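PDB 5CXW: penicillin-binding protein 1A from Mycobacterium tuberculosis, which builds cross-linked peptidoglycan for the cell wall, polymerising glycan strands with one domain and joining their peptides with a penicillin-sensitive transpeptidase domain, the part in this structure. Local coordinates for residues A[12-17]-A[230-235]; A[61-66]-A[87-92]; A[180-185]-A[208-213]. All coordinates share one frame; numbering follows the deposited sequence.

How the interactions relate
From the N terminus, helix 2-19 sets out one half of interaction 1, whose partner, the start of strand 233-237, arrives more than 200 residues later; the wide loop so closed contains both other contacts. Interaction 2 closes first within it, folding the turn at 87-90 back onto strand 60-67 of the five-stranded sheet. Interaction 3 follows in series and sets the loop 180-185 against the start of helix 211-222. Interactions 2 and 3 touch directly, Gln90 OE1 lying 3.0 Å from Arg210 NH1, a probable hydrogen bond. Interaction 1 meets interaction 3 through Phe232 and Ile212, whereas interactions 1 and 2 do not touch.

Interaction 1. Residues A[12-17]-A[230-235]; sequences TRELLE and PHFVQK
With CG anti to the backbone N (chi1 -173°) and the chain extended beyond it (chi2 172°), Glu14 reaches straight off its helix and lays its carboxylate against the backbone of residues 231-233. Val233 has CG2 anti to its carbonyl carbon, which places that methyl beside Glu14 and Leu15. The two carboxylate oxygens take successive peptide N-H groups. Phe232 N donates to Glu14 OE1 at 2.8 Å, nearly straight and onto the syn lone pair, the one on the side of the other oxygen. Val233 N reaches Glu14 OE2 at 3.0 Å in a more bent bond (144°), coming from above the carboxylate plane. A water donates to both Glu14 OE2 and Val233 O, so OE2 has two donors and the strand's carbonyl is tied to the same carboxylate. Two backbone bonds and the water together fix the rotation of the acid group. The contact joins helix 2-19, near the N terminus of this construct, to the beginning of strand 233-237, the middle strand of a small antiparallel three-stranded sheet between 32-35 and 243-246; further along that strand, Gln234 and Lys235 form a classic beta bulge opposite Thr34. Apolar atoms fill in around the carboxylate. Glu14 OE1 lies in the plane of the Phe232 ring at its edge, 3.5 Å from Phe232 CD1, and Glu14 OE2 packs 3.4 Å from His231 CB. The imidazole itself turns elsewhere, with His231 ND1 bonded to Pro229 O. One helix position on, Leu15 CD2 meets Val233 CG2 at 4.0 Å, the two side chains crossing at about a right angle. Val11 of the same helix packs on both Phe232 and Val233, and the Tyr77 ring meets the Phe232 ring edge-to-face.

Interaction 2. Residues A[61-66]-A[87-92]; sequences RAAVVS and DFAQAG
Arg61 lies across the Phe88 ring with its aliphatic part: CG approaches Phe88 CE2 to 3.7 Å, and CB stands over one face in a CH-pi contact, 4.3 Å from the ring centroid and 16° off its normal. The chain bends at chi2 (-76°), carrying CD past Phe88 CE2 as well, and the guanidinium plane ends up 89° from the ring plane, so the two flat groups do not stack. The polar end is held elsewhere, NH1 bonding to Pro58 O. Ala62 turns its methyl from the turn, towards helix 39-53. Ala63 faces the turn again and sets CB against the peptide linking Phe88 and Ala89, 3.7 Å from Phe88 O; the same methyl lies 4.0 Å from Phe88 CB. After Val64, which packs on helix 39-53, Val65 comes back to the contact and its CG2 meets Ala89 CB at 3.8 Å. No hydrogen bond crosses between the segments; the turn keeps its shape by bonds of its own, Gln90 N to Asp87 O and Ala89 N to Asp87 OD1 (2.9 Å). Apolar packing thus lays a type I beta turn, with an Asx turn at Asp87, on one face of the antiparallel five-stranded sheet of the transpeptidase domain, whose other face carries helix 39-53.

Interaction 3. Residues A[180-185]-A[208-213]; sequences SSFPGV and QTRVID. With PEG (di(hydroxyethyl)ether), chain D.
The N-terminal end of helix 211-222, in the transpeptidase domain, is where Phe182 of a loop packs onto Arg210, the helix's N-cap residue. The Phe182 ring takes the aliphatic arm of Arg210 on one face: Arg210 CG sits over the ring centre, 3.8 Å from the centroid in a CH-pi contact. Val185 CB, from Phe182's own loop, lies over the opposite face, toward its rim. The arm bends at chi3 (-71°), which brings the guanidinium back over Phe182 CB, 3.5 Å from Arg210 NE, with its plane only 9° from that of the ring; Ile212 CG2 lies over the rim of the other guanidinium face. Asp213 holds the group side-on. Its OD2 accepts from Arg210 NE at 2.9 Å, almost straight and in the guanidinium plane, while Arg210 NH2 forms a salt bridge to OD1. The backbone N of Arg210 gives OD2 a second donor, on its anti lone pair, and Ala179 N also bonds to OD1. The remaining nitrogen of the arginine, NH1, bonds to Gln90 OE1. At the ring's edge, Gln208 O lies in plane, 3.8 Å from Phe182 CE2. Farther out, Val185 CG2 rests against Gln208 OE1, and the amide's other end, Gln208 NE2, donates to O4 of a PEG molecule, probably from the crystallisation liquor, at 3.0 Å.

Interaction 1. Residues A[12-17]-A[230-235]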
# COMPACT_ATOMS: atom_id res chain seq x y z
N THR A 12 -11.52 4.34 19.00
CA THR A 12 -11.27 5.04 20.24
C THR A 12 -10.19 6.08 20.11
O THR A 12 -10.38 7.23 20.53
CB THR A 12 -10.87 4.09 21.34
OG1 THR A 12 -11.95 3.19 21.56
CG2 THR A 12 -10.57 4.83 22.64
N ARG A 13 -9.09 5.70 19.49
CA ARG A 13 -7.98 6.61 19.28
C ARG A 13 -8.47 7.83 18.51
O ARG A 13 -8.15 8.96 18.86
CB ARG A 13 -6.86 5.89 18.50
CG ARG A 13 -5.49 6.54 18.49
CD ARG A 13 -4.62 6.10 17.27
NE ARG A 13 -4.90 7.08 16.24
CZ ARG A 13 -5.85 7.03 15.28
NH1 ARG A 13 -6.64 5.95 15.00
NH2 ARG A 13 -5.99 8.12 14.54
N GLU A 14 -9.24 7.61 17.47
CA GLU A 14 -9.71 8.73 16.63
C GLU A 14 -10.72 9.65 17.38
O GLU A 14 -10.70 10.88 17.25
CB GLU A 14 -10.34 8.17 15.36
CG GLU A 14 -10.72 9.21 14.34
CD GLU A 14 -11.16 8.57 13.04
OE1 GLU A 14 -10.48 7.65 12.56
OE2 GLU A 14 -12.16 8.96 12.46
N LEU A 15 -11.60 9.02 18.17
CA LEU A 15 -12.57 9.79 18.97
C LEU A 15 -11.82 10.67 19.97
O LEU A 15 -12.18 11.83 20.15
CB LEU A 15 -13.56 8.86 19.70
CG LEU A 15 -14.52 8.13 18.78
CD1 LEU A 15 -15.18 6.98 19.54
CD2 LEU A 15 -15.53 9.07 18.14
N LEU A 16 -10.77 10.12 20.61
CA LEU A 16 -9.96 10.88 21.56
C LEU A 16 -9.37 12.15 20.92
O LEU A 16 -9.42 13.21 21.53
CB LEU A 16 -8.87 10.01 22.19
CG LEU A 16 -9.24 9.25 23.48
CD1 LEU A 16 -10.72 8.89 23.65
CD2 LEU A 16 -8.35 8.03 23.78
N GLU A 17 -8.85 12.03 19.70
CA GLU A 17 -8.34 13.19 18.98
C GLU A 17 -9.47 14.14 18.64
O GLU A 17 -9.38 15.34 18.92
CB GLU A 17 -7.60 12.79 17.70
CG GLU A 17 -7.33 13.98 16.79
CD GLU A 17 -6.26 13.70 15.77
OE1 GLU A 17 -5.94 12.52 15.55
OE2 GLU A 17 -5.73 14.67 15.17
N PRO A 230 -6.99 9.13 6.19
CA PRO A 230 -7.76 7.94 6.52
C PRO A 230 -8.50 8.11 7.83
O PRO A 230 -7.97 8.72 8.75
CB PRO A 230 -6.72 6.81 6.64
CG PRO A 230 -5.48 7.34 6.13
CD PRO A 230 -5.56 8.85 5.99
N HIS A 231 -9.70 7.58 7.90
CA HIS A 231 -10.48 7.69 9.14
C HIS A 231 -11.45 6.57 9.24
O HIS A 231 -11.89 5.99 8.23
CB HIS A 231 -11.19 9.05 9.16
CG HIS A 231 -12.16 9.21 8.07
ND1 HIS A 231 -11.77 9.52 6.79
CD2 HIS A 231 -13.50 9.04 8.03
CE1 HIS A 231 -12.84 9.58 6.02
NE2 HIS A 231 -13.91 9.31 6.75
N PHE A 232 -11.80 6.28 10.50
CA PHE A 232 -12.63 5.16 10.89
C PHE A 232 -14.04 5.60 11.37
O PHE A 232 -14.93 4.78 11.45
CB PHE A 232 -11.98 4.40 12.07
CG PHE A 232 -10.72 3.68 11.75
CD1 PHE A 232 -9.50 4.38 11.70
CD2 PHE A 232 -10.72 2.30 11.46
CE1 PHE A 232 -8.30 3.72 11.36
CE2 PHE A 232 -9.52 1.66 11.15
CZ PHE A 232 -8.33 2.37 11.11
N VAL A 233 -14.20 6.87 11.70
CA VAL A 233 -15.44 7.39 12.29
C VAL A 233 -16.20 8.17 11.22
O VAL A 233 -15.70 9.15 10.65
CB VAL A 233 -15.18 8.27 13.48
CG1 VAL A 233 -16.50 8.91 13.93
CG2 VAL A 233 -14.52 7.49 14.65
N GLN A 234 -17.42 7.71 10.96
CA GLN A 234 -18.37 8.30 10.03
C GLN A 234 -19.30 9.30 10.71
O GLN A 234 -19.59 10.36 10.17
CB GLN A 234 -19.19 7.21 9.35
CG GLN A 234 -20.24 7.67 8.34
CD GLN A 234 -19.60 8.43 7.19
OE1 GLN A 234 -18.48 8.10 6.73
NE2 GLN A 234 -20.27 9.45 6.73
N LYS A 235 -19.77 8.96 11.90
CA LYS A 235 -20.78 9.83 12.55
C LYS A 235 -20.76 9.56 14.04
O LYS A 235 -20.42 8.45 14.48
CB LYS A 235 -22.16 9.57 11.95
CG LYS A 235 -23.24 10.52 12.45
CD LYS A 235 -24.53 10.32 11.65
CE LYS A 235 -25.65 11.24 12.06
NZ LYS A 235 -26.93 10.79 11.45
O HOH W 1 -13.65 10.94 11.20

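Interaction 2. Residues A[61-66]-A[87-92]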
# COMPACT_ATOMS: atom_id res chain seq x y z
N ARG A 61 1.54 -14.28 9.85
CA ARG A 61 0.59 -13.21 10.13
C ARG A 61 0.23 -12.51 8.84
O ARG A 61 0.99 -12.55 7.85
CB ARG A 61 1.18 -12.21 11.11
CG ARG A 61 1.51 -12.81 12.50
CD ARG A 61 0.24 -13.00 13.29
NE ARG A 61 0.53 -13.51 14.63
CZ ARG A 61 0.77 -14.77 14.93
NH1 ARG A 61 0.78 -15.75 13.98
NH2 ARG A 61 1.03 -15.09 16.20
N ALA A 62 -0.94 -11.87 8.84
CA ALA A 62 -1.34 -11.01 7.71
C ALA A 62 -1.97 -9.72 8.21
O ALA A 62 -2.45 -9.64 9.35
CB ALA A 62 -2.33 -11.74 6.79
N ALA A 63 -1.96 -8.70 7.37
CA ALA A 63 -2.71 -7.49 7.62
C ALA A 63 -3.33 -6.99 6.32
O ALA A 63 -2.67 -7.10 5.25
CB ALA A 63 -1.81 -6.43 8.22
N VAL A 64 -4.56 -6.47 6.40
CA VAL A 64 -5.31 -5.97 5.24
C VAL A 64 -5.98 -4.66 5.61
O VAL A 64 -6.65 -4.56 6.64
CB VAL A 64 -6.42 -6.94 4.83
CG1 VAL A 64 -7.11 -6.48 3.56
CG2 VAL A 64 -5.91 -8.36 4.64
N VAL A 65 -5.79 -3.64 4.81
CA VAL A 65 -6.52 -2.38 4.96
C VAL A 65 -7.09 -1.95 3.62
O VAL A 65 -6.36 -1.94 2.61
CB VAL A 65 -5.61 -1.27 5.50
CG1 VAL A 65 -6.43 0.02 5.69
CG2 VAL A 65 -5.02 -1.70 6.82
N SER A 66 -8.41 -1.65 3.58
CA SER A 66 -9.06 -1.18 2.41
C SER A 66 -9.62 0.21 2.68
O SER A 66 -10.35 0.39 3.72
CB SER A 66 -10.22 -2.10 2.04
OG SER A 66 -9.78 -3.43 1.77
N ASP A 87 -1.38 -5.19 16.64
CA ASP A 87 -2.08 -4.76 15.42
C ASP A 87 -1.04 -4.67 14.29
O ASP A 87 -0.27 -3.71 14.18
CB ASP A 87 -2.80 -3.42 15.62
CG ASP A 87 -3.66 -3.00 14.38
OD1 ASP A 87 -3.41 -3.50 13.25
OD2 ASP A 87 -4.50 -2.08 14.53
N PHE A 88 -1.01 -5.70 13.45
CA PHE A 88 -0.06 -5.73 12.31
C PHE A 88 -0.34 -4.74 11.18
O PHE A 88 0.55 -4.56 10.33
CB PHE A 88 0.11 -7.10 11.70
CG PHE A 88 1.08 -7.94 12.47
CD1 PHE A 88 2.43 -7.71 12.31
CD2 PHE A 88 0.62 -8.77 13.46
CE1 PHE A 88 3.36 -8.44 13.06
CE2 PHE A 88 1.54 -9.51 14.22
CZ PHE A 88 2.90 -9.33 13.99
N ALA A 89 -1.53 -4.14 11.16
CA ALA A 89 -1.84 -3.07 10.23
C ALA A 89 -1.23 -1.73 10.63
O ALA A 89 -1.25 -0.79 9.83
CB ALA A 89 -3.37 -2.90 10.07
N GLN A 90 -0.72 -1.65 11.85
CA GLN A 90 -0.07 -0.49 12.40
C GLN A 90 1.42 -0.65 12.59
O GLN A 90 2.10 0.35 12.92
CB GLN A 90 -0.70 -0.14 13.76
CG GLN A 90 -2.15 0.29 13.66
CD GLN A 90 -2.35 1.64 12.98
OE1 GLN A 90 -1.50 2.54 13.07
NE2 GLN A 90 -3.47 1.80 12.28
N ALA A 91 1.94 -1.86 12.36
CA ALA A 91 3.36 -2.15 12.56
C ALA A 91 4.22 -1.47 11.54
O ALA A 91 3.82 -1.32 10.36
CB ALA A 91 3.58 -3.66 12.51
N GLY A 92 5.40 -1.00 11.93
CA GLY A 92 6.34 -0.49 10.88
C GLY A 92 6.99 -1.64 10.13
O GLY A 92 7.68 -2.51 10.75

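Interaction 3. Residues A[180-185]-A[208-213]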
# COMPACT_ATOMS: atom_id res chain seq x y z
N SER A 180 4.13 10.96 7.92
CA SER A 180 5.45 11.46 8.32
C SER A 180 5.95 10.88 9.65
O SER A 180 7.15 10.99 9.93
CB SER A 180 5.41 12.99 8.45
OG SER A 180 5.36 13.49 7.14
N SER A 181 5.04 10.34 10.45
CA SER A 181 5.35 9.69 11.69
C SER A 181 4.27 8.72 12.07
O SER A 181 3.13 8.79 11.59
CB SER A 181 5.49 10.76 12.81
OG SER A 181 4.24 11.40 12.98
N PHE A 182 4.64 7.76 12.91
CA PHE A 182 3.71 6.85 13.51
C PHE A 182 4.36 6.28 14.76
O PHE A 182 5.54 6.51 15.00
CB PHE A 182 3.21 5.74 12.54
CG PHE A 182 4.27 4.87 11.96
CD1 PHE A 182 4.69 3.75 12.64
CD2 PHE A 182 4.77 5.10 10.68
CE1 PHE A 182 5.67 2.92 12.12
CE2 PHE A 182 5.75 4.30 10.15
CZ PHE A 182 6.20 3.19 10.86
N PRO A 183 3.59 5.56 15.57
CA PRO A 183 4.23 5.27 16.84
C PRO A 183 5.33 4.23 16.61
O PRO A 183 5.06 3.17 15.98
CB PRO A 183 3.09 4.70 17.69
CG PRO A 183 1.85 5.18 17.06
CD PRO A 183 2.15 5.31 15.60
N GLY A 184 6.52 4.55 17.08
CA GLY A 184 7.72 3.79 16.76
C GLY A 184 8.72 4.71 16.05
O GLY A 184 9.96 4.61 16.24
N VAL A 185 8.19 5.60 15.22
CA VAL A 185 8.98 6.25 14.16
C VAL A 185 8.59 7.71 14.05
O VAL A 185 7.54 8.03 13.48
CB VAL A 185 8.77 5.54 12.82
CG1 VAL A 185 9.65 6.19 11.72
CG2 VAL A 185 9.11 4.05 12.97
N GLN A 208 10.54 1.53 7.14
CA GLN A 208 9.31 1.05 7.72
C GLN A 208 8.16 1.93 7.38
O GLN A 208 8.23 3.15 7.51
CB GLN A 208 9.44 0.98 9.24
CG GLN A 208 10.38 -0.10 9.70
CD GLN A 208 10.36 -0.26 11.21
OE1 GLN A 208 9.62 0.42 11.95
NE2 GLN A 208 11.16 -1.18 11.69
N THR A 209 7.06 1.30 6.95
CA THR A 209 5.82 1.94 6.63
C THR A 209 4.69 1.03 7.14
O THR A 209 4.88 -0.18 7.31
CB THR A 209 5.73 2.05 5.09
OG1 THR A 209 6.82 2.85 4.64
CG2 THR A 209 4.42 2.68 4.54
N ARG A 210 3.51 1.59 7.38
CA ARG A 210 2.39 0.73 7.85
C ARG A 210 1.53 0.33 6.66
O ARG A 210 1.43 1.04 5.66
CB ARG A 210 1.52 1.49 8.83
CG ARG A 210 2.25 2.08 10.04
CD ARG A 210 1.33 2.96 10.90
NE ARG A 210 1.05 4.21 10.18
CZ ARG A 210 0.16 5.14 10.54
NH1 ARG A 210 -0.53 5.02 11.65
NH2 ARG A 210 0.05 6.25 9.80
N VAL A 211 0.82 -0.79 6.83
CA VAL A 211 -0.11 -1.27 5.83
C VAL A 211 -1.17 -0.19 5.58
O VAL A 211 -1.55 0.07 4.43
CB VAL A 211 -0.76 -2.58 6.31
CG1 VAL A 211 -1.87 -3.06 5.39
CG2 VAL A 211 0.25 -3.72 6.44
N ILE A 212 -1.67 0.48 6.66
CA ILE A 212 -2.63 1.55 6.43
C ILE A 212 -2.08 2.70 5.59
O ILE A 212 -2.80 3.22 4.75
CB ILE A 212 -3.30 2.08 7.74
CG1 ILE A 212 -4.36 3.14 7.43
CG2 ILE A 212 -2.26 2.58 8.77
CD1 ILE A 212 -5.43 3.18 8.54
N ASP A 213 -0.80 3.04 5.76
CA ASP A 213 -0.16 4.10 4.97
C ASP A 213 -0.17 3.70 3.49
O ASP A 213 -0.44 4.51 2.64
CB ASP A 213 1.32 4.30 5.37
CG ASP A 213 1.49 4.93 6.76
OD1 ASP A 213 0.86 5.98 7.01
OD2 ASP A 213 2.33 4.43 7.55
O2 PEG D . 13.58 -5.41 8.91
C3 PEG D . 13.37 -4.64 10.08
C4 PEG D . 12.28 -3.64 9.78
O4 PEG D . 12.91 -2.39 9.55